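Local coordinates for triacylglycerol lipase (Clostridium botulinum, PDB 5AH1), which hydrolyses ester bonds, cleaving synthetic polyesters and probably also triacylglycerols, with an alpha/beta-hydrolase fold, at residues Ile179-Gly184 with Thr424-Ile429; Ser127-Ala132 with Pro212-Gly217; Ser237-Ala242 with Ala360-Arg365. All coordinates share one frame; numbering follows the deposited sequence. Where two conformers were deposited one is given.

Interaction 1: Ile179-Gly184 with Thr424-Ile429; sequences IGHSMG and TDHMDI. With K (potassium ion), chain C.
H426 faces S182 and H181 across what is probably the heart of the active site: 179-184 carries the GxSxG sequence of a nucleophile elbow between strand 176-181 and helix 183-197, and S182, with positive phi, has the strained backbone expected there. In the partner loop, D425 OD1 accepts from the backbone N of both M427 and D428, an Asx turn and Asx motif in one, while OD2 binds a potassium ion that P351 O and three waters also coordinate. Next, the H426 ring leans toward the serine, NE2 lying 3.5 Å from S182 CB; a water sits 2.8 Å from H426 NE2, its link to S182 OG holding for only one conformer and so uncertain. ND1 is hydrogen-bonded to D384, consistent with a Ser-His-Asp triad. With CG anti to the backbone N (chi1 176°), H181 extends toward this loop; its NE2 end sits over one face of the H426 ring, the planes oblique at 42°, and its ND1 bonds to Y99. D428 OD2 in turn accepts from D425 N at 2.9 Å, and both D428 oxygens grip the potassium. I429 CG2 packs 3.5 Å from H181 NE2, the nitrogen that donates, at a bent 135°, to H426 O at 2.8 Å.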
loop_
_atom_site.group_PDB
_atom_site.type_symbol
_atom_site.label_atom_id
_atom_site.label_comp_id
_atom_site.label_asym_id
_atom_site.label_seq_id
_atom_site.Cartn_x
_atom_site.Cartn_y
_atom_site.Cartn_z
ATOM N N ILE A 179 -3.248 -4.598 -7.678
ATOM C CA ILE A 179 -2.698 -5.212 -6.477
ATOM C C ILE A 179 -1.924 -4.158 -5.712
ATOM O O ILE A 179 -0.989 -3.570 -6.255
ATOM C CB ILE A 179 -1.774 -6.420 -6.807
ATOM C CG1 ILE A 179 -2.525 -7.485 -7.615
ATOM C CG2 ILE A 179 -1.201 -7.014 -5.534
ATOM C CD1 ILE A 179 -1.715 -8.727 -7.995
ATOM N N GLY A 180 -2.309 -3.949 -4.459
ATOM C CA GLY A 180 -1.720 -2.901 -3.652
ATOM C C GLY A 180 -1.239 -3.411 -2.316
ATOM O O GLY A 180 -1.988 -4.036 -1.580
ATOM N N HIS A 181 0.017 -3.114 -1.993
ATOM C CA HIS A 181 0.613 -3.520 -0.722
ATOM C C HIS A 181 0.574 -2.349 0.239
ATOM O O HIS A 181 0.796 -1.201 -0.158
ATOM C CB HIS A 181 2.048 -3.989 -0.935
ATOM C CG HIS A 181 2.771 -4.328 0.330
ATOM N ND1 HIS A 181 3.759 -3.521 0.864
ATOM C CD2 HIS A 181 2.607 -5.350 1.202
ATOM C CE1 HIS A 181 4.214 -4.072 1.975
ATOM N NE2 HIS A 181 3.524 -5.177 2.207
ATOM N N SER A 182 0.350 -2.620 1.518
ATOM C CA SER A 182 0.429 -1.556 2.512
ATOM C C SER A 182 -0.613 -0.511 2.114
ATOM O O SER A 182 -1.722 -0.850 1.704
ATOM C CB SER A 182 1.880 -1.004 2.578
ATOM O OG SER A 182 1.959 0.297 3.144
ATOM N N MET A 183 -0.253 0.756 2.238
ATOM C CA MET A 183 -1.099 1.863 1.824
ATOM C C MET A 183 -1.576 1.764 0.363
ATOM O O MET A 183 -2.609 2.338 -0.004
ATOM C CB MET A 183 -0.341 3.172 2.013
ATOM C CG MET A 183 -1.211 4.400 1.976
ATOM S SD MET A 183 -0.196 5.883 2.090
ATOM C CE MET A 183 -1.520 7.077 2.172
ATOM N N GLY A 184 -0.841 1.033 -0.471
ATOM C CA GLY A 184 -1.260 0.794 -1.844
ATOM C C GLY A 184 -2.665 0.202 -1.946
ATOM O O GLY A 184 -3.394 0.537 -2.862
ATOM N N THR A 424 5.103 -13.985 8.715
ATOM C CA THR A 424 5.513 -13.171 7.582
ATOM C C THR A 424 5.347 -11.718 7.960
ATOM O O THR A 424 4.234 -11.276 8.245
ATOM C CB THR A 424 4.647 -13.499 6.357
ATOM O OG1 THR A 424 4.784 -14.889 6.042
ATOM C CG2 THR A 424 5.051 -12.664 5.159
ATOM N N ASP A 425 6.445 -10.973 7.998
ATOM C CA ASP A 425 6.355 -9.561 8.357
ATOM C C ASP A 425 5.921 -8.694 7.189
ATOM O O ASP A 425 5.797 -9.153 6.059
ATOM C CB ASP A 425 7.614 -9.032 9.086
ATOM C CG ASP A 425 8.822 -8.756 8.189
ATOM O OD1 ASP A 425 8.706 -8.244 7.060
ATOM O OD2 ASP A 425 9.940 -9.010 8.683
ATOM N N HIS A 426 5.704 -7.419 7.498
ATOM C CA HIS A 426 5.123 -6.479 6.569
ATOM C C HIS A 426 5.853 -6.400 5.228
ATOM O O HIS A 426 5.213 -6.260 4.197
ATOM C CB HIS A 426 5.107 -5.098 7.227
ATOM C CG HIS A 426 4.227 -4.113 6.528
ATOM N ND1 HIS A 426 2.853 -4.206 6.544
ATOM C CD2 HIS A 426 4.515 -3.011 5.799
ATOM C CE1 HIS A 426 2.335 -3.203 5.856
ATOM N NE2 HIS A 426 3.324 -2.460 5.397
ATOM N N MET A 427 7.182 -6.460 5.269
ATOM C CA MET A 427 7.998 -6.305 4.068
ATOM C C MET A 427 8.326 -7.663 3.419
ATOM O O MET A 427 8.564 -7.736 2.205
ATOM C CB MET A 427 9.272 -5.509 4.388
ATOM C CG MET A 427 8.996 -4.078 4.825
ATOM S SD MET A 427 10.428 -2.980 4.719
ATOM C CE MET A 427 11.620 -3.807 5.762
ATOM N N ASP A 428 8.333 -8.734 4.212
ATOM C CA ASP A 428 8.652 -10.070 3.697
ATOM C C ASP A 428 7.773 -10.443 2.511
ATOM O O ASP A 428 8.220 -11.134 1.584
ATOM C CB ASP A 428 8.414 -11.138 4.762
ATOM C CG ASP A 428 9.427 -11.109 5.900
ATOM O OD1 ASP A 428 10.547 -10.570 5.716
ATOM O OD2 ASP A 428 9.098 -11.637 6.991
ATOM N N ILE A 429 6.507 -10.042 2.550
ATOM C CA ILE A 429 5.551 -10.448 1.522
ATOM C C ILE A 429 5.819 -9.793 0.166
ATOM O O ILE A 429 5.310 -10.258 -0.854
ATOM C CB ILE A 429 4.078 -10.209 1.991
ATOM C CG1 ILE A 429 3.045 -10.823 1.026
ATOM C CG2 ILE A 429 3.820 -8.701 2.226
ATOM C CD1 ILE A 429 3.208 -12.325 0.779
HETATM K K K C . 11.202 -11.071 8.152
HETATM O O HOH W 1 3.972 0.226 4.832
HETATM O O HOH W 2 12.981 -11.657 9.710
HETATM O O HOH W 3 13.005 -9.546 7.560
HETATM O O HOH W 4 12.346 -12.720 6.567
#

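Interaction 2: Ser127-Ala132 with Pro212-Gly217; sequences SNWDRA and PLFEGG. With ZN (zinc ion), chain B.
Two torsions bring W129 and F214 together: chi1 of 175° sets the indole's CG opposite the backbone N of W129, while chi1 of -55° puts the phenyl's CG opposite the carbonyl carbon of F214, and the far ends of both rings converge. The closest approach is W129 CZ2 to F214 CE1, 3.4 Å. Although the planes are only 11° from parallel, the rings are slid so far apart, with 5.3 Å between the centroids of the indole six-membered ring and the phenyl, that they barely overlap, and the contact is better read as apolar packing than as a full stack. Indole NE1 turns to Y146 O. Next to the aromatic pair, L213 CD2 reaches to 4.3 Å from A132 O. The contact joins the loop before strand 221-227 to helix 128-140 of the alpha/beta-hydrolase fold, a helix that also carries a zinc ligand, as in related bacterial lipases. S127 is the N-cap: its OG accepts from D130 N at 3.0 Å. In that same first turn, D130 OD1 binds the zinc ion at 1.9 Å, with H150, H156 and D302 completing the site. S127 OG is also hydrogen-bonded to D302 OD1, a second-shell link between the helix cap and that metal ligand.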
loop_
_atom_site.group_PDB
_atom_site.type_symbol
_atom_site.label_atom_id
_atom_site.label_comp_id
_atom_site.label_asym_id
_atom_site.label_seq_id
_atom_site.Cartn_x
_atom_site.Cartn_y
_atom_site.Cartn_z
ATOM N N SER A 127 -1.370 11.777 0.491
ATOM C CA SER A 127 -2.657 11.214 0.858
ATOM C C SER A 127 -3.120 10.174 -0.163
ATOM O O SER A 127 -2.648 10.119 -1.289
ATOM C CB SER A 127 -3.704 12.305 0.928
ATOM O OG SER A 127 -3.911 12.848 -0.363
ATOM N N ASN A 128 -4.080 9.353 0.240
ATOM C CA ASN A 128 -4.669 8.386 -0.683
ATOM C C ASN A 128 -5.385 9.072 -1.849
ATOM O O ASN A 128 -5.340 8.577 -2.973
ATOM C CB ASN A 128 -5.607 7.446 0.076
ATOM C CG ASN A 128 -4.851 6.340 0.767
ATOM O OD1 ASN A 128 -4.112 5.597 0.107
ATOM N ND2 ASN A 128 -5.044 6.186 2.069
ATOM N N TRP A 129 -6.050 10.192 -1.601
ATOM C CA TRP A 129 -6.637 10.946 -2.706
ATOM C C TRP A 129 -5.550 11.347 -3.707
ATOM O O TRP A 129 -5.662 11.115 -4.923
ATOM C CB TRP A 129 -7.326 12.196 -2.181
ATOM C CG TRP A 129 -7.873 13.101 -3.261
ATOM C CD1 TRP A 129 -7.163 14.009 -4.021
ATOM C CD2 TRP A 129 -9.241 13.205 -3.700
ATOM N NE1 TRP A 129 -8.005 14.653 -4.887
ATOM C CE2 TRP A 129 -9.281 14.186 -4.708
ATOM C CE3 TRP A 129 -10.439 12.553 -3.343
ATOM C CZ2 TRP A 129 -10.470 14.569 -5.327
ATOM C CZ3 TRP A 129 -11.603 12.928 -3.966
ATOM C CH2 TRP A 129 -11.614 13.913 -4.954
ATOM N N ASP A 130 -4.476 11.955 -3.201
ATOM C CA ASP A 130 -3.432 12.440 -4.095
ATOM C C ASP A 130 -2.813 11.259 -4.851
ATOM O O ASP A 130 -2.580 11.332 -6.056
ATOM C CB ASP A 130 -2.342 13.201 -3.334
ATOM C CG ASP A 130 -2.805 14.566 -2.766
ATOM O OD1 ASP A 130 -4.009 14.930 -2.854
ATOM O OD2 ASP A 130 -1.924 15.287 -2.235
ATOM N N ARG A 131 -2.538 10.182 -4.129
ATOM C CA ARG A 131 -1.985 8.978 -4.741
ATOM C C ARG A 131 -2.900 8.357 -5.790
ATOM O O ARG A 131 -2.427 7.847 -6.789
ATOM C CB ARG A 131 -1.610 7.985 -3.648
ATOM C CG ARG A 131 -0.377 8.451 -2.825
ATOM C CD ARG A 131 -0.222 7.668 -1.540
ATOM N NE ARG A 131 -0.372 6.219 -1.697
ATOM C CZ ARG A 131 0.603 5.321 -1.568
ATOM N NH1 ARG A 131 1.885 5.668 -1.452
ATOM N NH2 ARG A 131 0.283 4.038 -1.631
ATOM N N ALA A 132 -4.203 8.392 -5.557
ATOM C CA ALA A 132 -5.149 7.884 -6.541
ATOM C C ALA A 132 -5.143 8.723 -7.826
ATOM O O ALA A 132 -5.196 8.175 -8.927
ATOM C CB ALA A 132 -6.543 7.791 -5.955
ATOM N N PRO A 212 -11.245 13.521 -16.129
ATOM C CA PRO A 212 -12.236 12.455 -16.321
ATOM C C PRO A 212 -12.373 11.564 -15.088
ATOM O O PRO A 212 -13.446 10.986 -14.866
ATOM C CB PRO A 212 -11.672 11.668 -17.502
ATOM C CG PRO A 212 -10.926 12.718 -18.315
ATOM C CD PRO A 212 -10.311 13.627 -17.269
ATOM N N LEU A 213 -11.304 11.433 -14.302
ATOM C CA LEU A 213 -11.345 10.623 -13.088
ATOM C C LEU A 213 -12.548 10.969 -12.216
ATOM O O LEU A 213 -13.162 10.103 -11.598
ATOM C CB LEU A 213 -10.045 10.773 -12.286
ATOM C CG LEU A 213 -9.995 10.012 -10.951
ATOM C CD1 LEU A 213 -10.225 8.507 -11.170
ATOM C CD2 LEU A 213 -8.681 10.264 -10.236
ATOM N N PHE A 214 -12.869 12.249 -12.125
ATOM C CA PHE A 214 -13.872 12.692 -11.171
ATOM C C PHE A 214 -15.308 12.620 -11.696
ATOM O O PHE A 214 -16.239 12.923 -10.950
ATOM C CB PHE A 214 -13.559 14.118 -10.692
ATOM C CG PHE A 214 -12.174 14.265 -10.117
ATOM C CD1 PHE A 214 -11.732 13.417 -9.113
ATOM C CD2 PHE A 214 -11.305 15.242 -10.585
ATOM C CE1 PHE A 214 -10.461 13.526 -8.600
ATOM C CE2 PHE A 214 -10.032 15.350 -10.068
ATOM C CZ PHE A 214 -9.608 14.491 -9.086
ATOM N N GLU A 215 -15.501 12.218 -12.953
ATOM C CA GLU A 215 -16.843 12.246 -13.532
ATOM C C GLU A 215 -17.657 10.982 -13.264
ATOM O O GLU A 215 -18.879 11.030 -13.322
ATOM C CB GLU A 215 -16.770 12.604 -15.023
ATOM C CG GLU A 215 -16.246 14.026 -15.260
ATOM C CD GLU A 215 -16.292 14.486 -16.719
ATOM O OE1 GLU A 215 -15.667 13.832 -17.582
ATOM O OE2 GLU A 215 -16.940 15.517 -17.013
ATOM N N GLY A 216 -16.987 9.896 -12.895
ATOM C CA GLY A 216 -17.644 8.619 -12.685
ATOM C C GLY A 216 -17.956 7.873 -13.966
ATOM O O GLY A 216 -17.690 8.363 -15.066
ATOM N N GLY A 217 -18.525 6.683 -13.813
ATOM C CA GLY A 217 -19.023 5.895 -14.924
ATOM C C GLY A 217 -17.995 5.007 -15.592
ATOM O O GLY A 217 -18.277 4.458 -16.650
HETATM ZN ZN ZN B . -4.275 16.592 -1.893
#

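Interaction 3: Ser237-Ala242 with Ala360-Arg365; sequences SDLMPA and ANLMGR. With K (potassium ion), chain D.
L239 and M363 mark the point where the two backbones come nearest, their CA atoms 7.9 Å apart, too far for any backbone bond between the segments, so side chains must fill the distance. Residues 360-363 are the last turn of helix 357-363, and G364 and R365 lead out of it, G364 N still donating to A360 O in the helical manner. The other segment, 237-242, leads from helix 235-239 through P241, the N-cap residue of helix 242-257. At the C-terminal end of helix 235-239 and just past it, the carbonyl oxygens of S237, D238 and M240 converge on a potassium ion, M240 O standing 2.7 Å from the metal.

L239 provides the side chain that meets both L362 and M363. With CG placed between the backbone N and the carbonyl carbon (chi1 69°), its two methyls divide the work. CD1 meets L362 CD1 at 4.0 Å, the two leucine side chains crossing at about a right angle. Within the alpha/beta-hydrolase fold, the contact packs together two helices that lie outside the central parallel sheet: helix 235-239, which follows strand 221-227, and helix 357-363, which follows the small antiparallel pair 336-338 and 345-347. M363 extends the packing to T235 and L236 of the first helix. Polar bonds flank the contact: D238 forms a salt bridge with R368, whereas N361 OD1 accepts from A347 N and G364 bonds through its backbone to S345. The second methyl of L239, CD2, settles on the helix itself, 4.0 Å from M363 N and 4.1 Å from L362 CB. The same methyl lies 4.3 Å from M363 CG.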
loop_
_atom_site.group_PDB
_atom_site.type_symbol
_atom_site.label_atom_id
_atom_site.label_comp_id
_atom_site.label_asym_id
_atom_site.label_seq_id
_atom_site.Cartn_x
_atom_site.Cartn_y
_atom_site.Cartn_z
ATOM N N SER A 237 0.553 4.638 13.375
ATOM C CA SER A 237 0.390 6.063 13.158
ATOM C C SER A 237 -0.250 6.722 14.382
ATOM O O SER A 237 0.216 7.772 14.835
ATOM C CB SER A 237 -0.411 6.382 11.905
ATOM O OG SER A 237 -0.569 7.789 11.849
ATOM N N ASP A 238 -1.314 6.135 14.920
ATOM C CA ASP A 238 -1.995 6.725 16.067
ATOM C C ASP A 238 -1.021 7.042 17.214
ATOM O O ASP A 238 -1.092 8.101 17.827
ATOM C CB ASP A 238 -3.055 5.783 16.621
ATOM C CG ASP A 238 -4.187 5.486 15.653
ATOM O OD1 ASP A 238 -4.178 5.921 14.501
ATOM O OD2 ASP A 238 -5.103 4.750 16.062
ATOM N N LEU A 239 -0.109 6.118 17.493
ATOM C CA LEU A 239 0.694 6.176 18.698
ATOM C C LEU A 239 1.941 7.076 18.568
ATOM O O LEU A 239 2.519 7.458 19.587
ATOM C CB LEU A 239 1.071 4.770 19.197
ATOM C CG LEU A 239 2.059 3.917 18.397
ATOM C CD1 LEU A 239 3.505 4.220 18.766
ATOM C CD2 LEU A 239 1.760 2.463 18.642
ATOM N N MET A 240 2.336 7.401 17.331
ATOM C CA MET A 240 3.562 8.171 17.039
ATOM C C MET A 240 3.266 9.598 16.602
ATOM O O MET A 240 2.321 9.826 15.865
ATOM C CB MET A 240 4.334 7.530 15.876
ATOM C CG MET A 240 4.964 6.216 16.172
ATOM S SD MET A 240 6.155 5.774 14.911
ATOM C CE MET A 240 7.556 6.790 15.370
ATOM N N PRO A 241 4.107 10.571 17.002
ATOM C CA PRO A 241 4.095 11.847 16.281
ATOM C C PRO A 241 4.424 11.615 14.809
ATOM O O PRO A 241 5.266 10.771 14.488
ATOM C CB PRO A 241 5.210 12.655 16.967
ATOM C CG PRO A 241 5.434 11.965 18.280
ATOM C CD PRO A 241 5.174 10.521 18.009
ATOM N N ALA A 242 3.756 12.344 13.920
ATOM C CA ALA A 242 3.945 12.165 12.491
ATOM C C ALA A 242 5.407 12.272 12.055
ATOM O O ALA A 242 5.885 11.441 11.278
ATOM C CB ALA A 242 3.097 13.156 11.732
ATOM N N ALA A 360 6.329 -3.333 16.347
ATOM C CA ALA A 360 5.453 -4.454 16.682
ATOM C C ALA A 360 5.114 -4.458 18.163
ATOM O O ALA A 360 3.980 -4.696 18.545
ATOM C CB ALA A 360 6.110 -5.763 16.306
ATOM N N ASN A 361 6.109 -4.203 19.002
ATOM C CA ASN A 361 5.890 -4.286 20.435
ATOM C C ASN A 361 5.037 -3.114 20.931
ATOM O O ASN A 361 4.193 -3.296 21.808
ATOM C CB ASN A 361 7.227 -4.426 21.168
ATOM C CG ASN A 361 7.941 -5.741 20.803
ATOM O OD1 ASN A 361 7.308 -6.688 20.310
ATOM N ND2 ASN A 361 9.255 -5.790 21.011
ATOM N N LEU A 362 5.228 -1.919 20.377
ATOM C CA LEU A 362 4.361 -0.809 20.772
ATOM C C LEU A 362 2.920 -0.990 20.306
ATOM O O LEU A 362 1.997 -0.784 21.076
ATOM C CB LEU A 362 4.935 0.549 20.326
ATOM C CG LEU A 362 6.142 1.055 21.136
ATOM C CD1 LEU A 362 6.409 2.501 20.831
ATOM C CD2 LEU A 362 5.992 0.870 22.662
ATOM N N MET A 363 2.711 -1.382 19.056
ATOM C CA MET A 363 1.359 -1.682 18.617
ATOM C C MET A 363 0.765 -2.826 19.441
ATOM O O MET A 363 -0.426 -2.856 19.713
ATOM C CB MET A 363 1.340 -2.102 17.149
ATOM C CG MET A 363 1.316 -0.966 16.153
ATOM S SD MET A 363 1.095 -1.564 14.448
ATOM C CE MET A 363 2.725 -2.118 14.229
ATOM N N GLY A 364 1.617 -3.772 19.826
ATOM C CA GLY A 364 1.182 -4.969 20.526
ATOM C C GLY A 364 0.708 -4.737 21.949
ATOM O O GLY A 364 0.251 -5.676 22.605
ATOM N N ARG A 365 0.804 -3.501 22.427
ATOM C CA ARG A 365 0.275 -3.164 23.747
ATOM C C ARG A 365 -0.473 -1.837 23.756
ATOM O O ARG A 365 -0.758 -1.280 24.822
ATOM C CB ARG A 365 1.397 -3.120 24.778
ATOM C CG ARG A 365 2.394 -1.978 24.584
ATOM C CD ARG A 365 3.627 -2.190 25.453
ATOM N NE ARG A 365 4.286 -3.430 25.063
ATOM C CZ ARG A 365 5.095 -4.140 25.835
ATOM N NH1 ARG A 365 5.361 -3.732 27.071
ATOM N NH2 ARG A 365 5.627 -5.264 25.360
HETATM K K K D . -0.319 10.116 16.214
#

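In the fold
Interaction 1 holds the probable catalytic centre, and the other two contacts lie around it at unequal removes. Interaction 2, its centre 23 Å away, nevertheless touches it directly: R131 NH2 lies 3.4 Å from G184 N, and M183 packs on N128 and R131, so the helix that carries zinc ligand D130 abuts the start of the helix behind the elbow. Interaction 3 has its centre about 18 Å from that of interaction 1 without contact, the nearest atoms being about 8 Å apart. Interactions 2 and 3, about 30 Å apart between centres, do not meet. One segment of each pair supplies metal ligands: 424-429 and 237-242 to separate potassium ions, 127-132 to zinc.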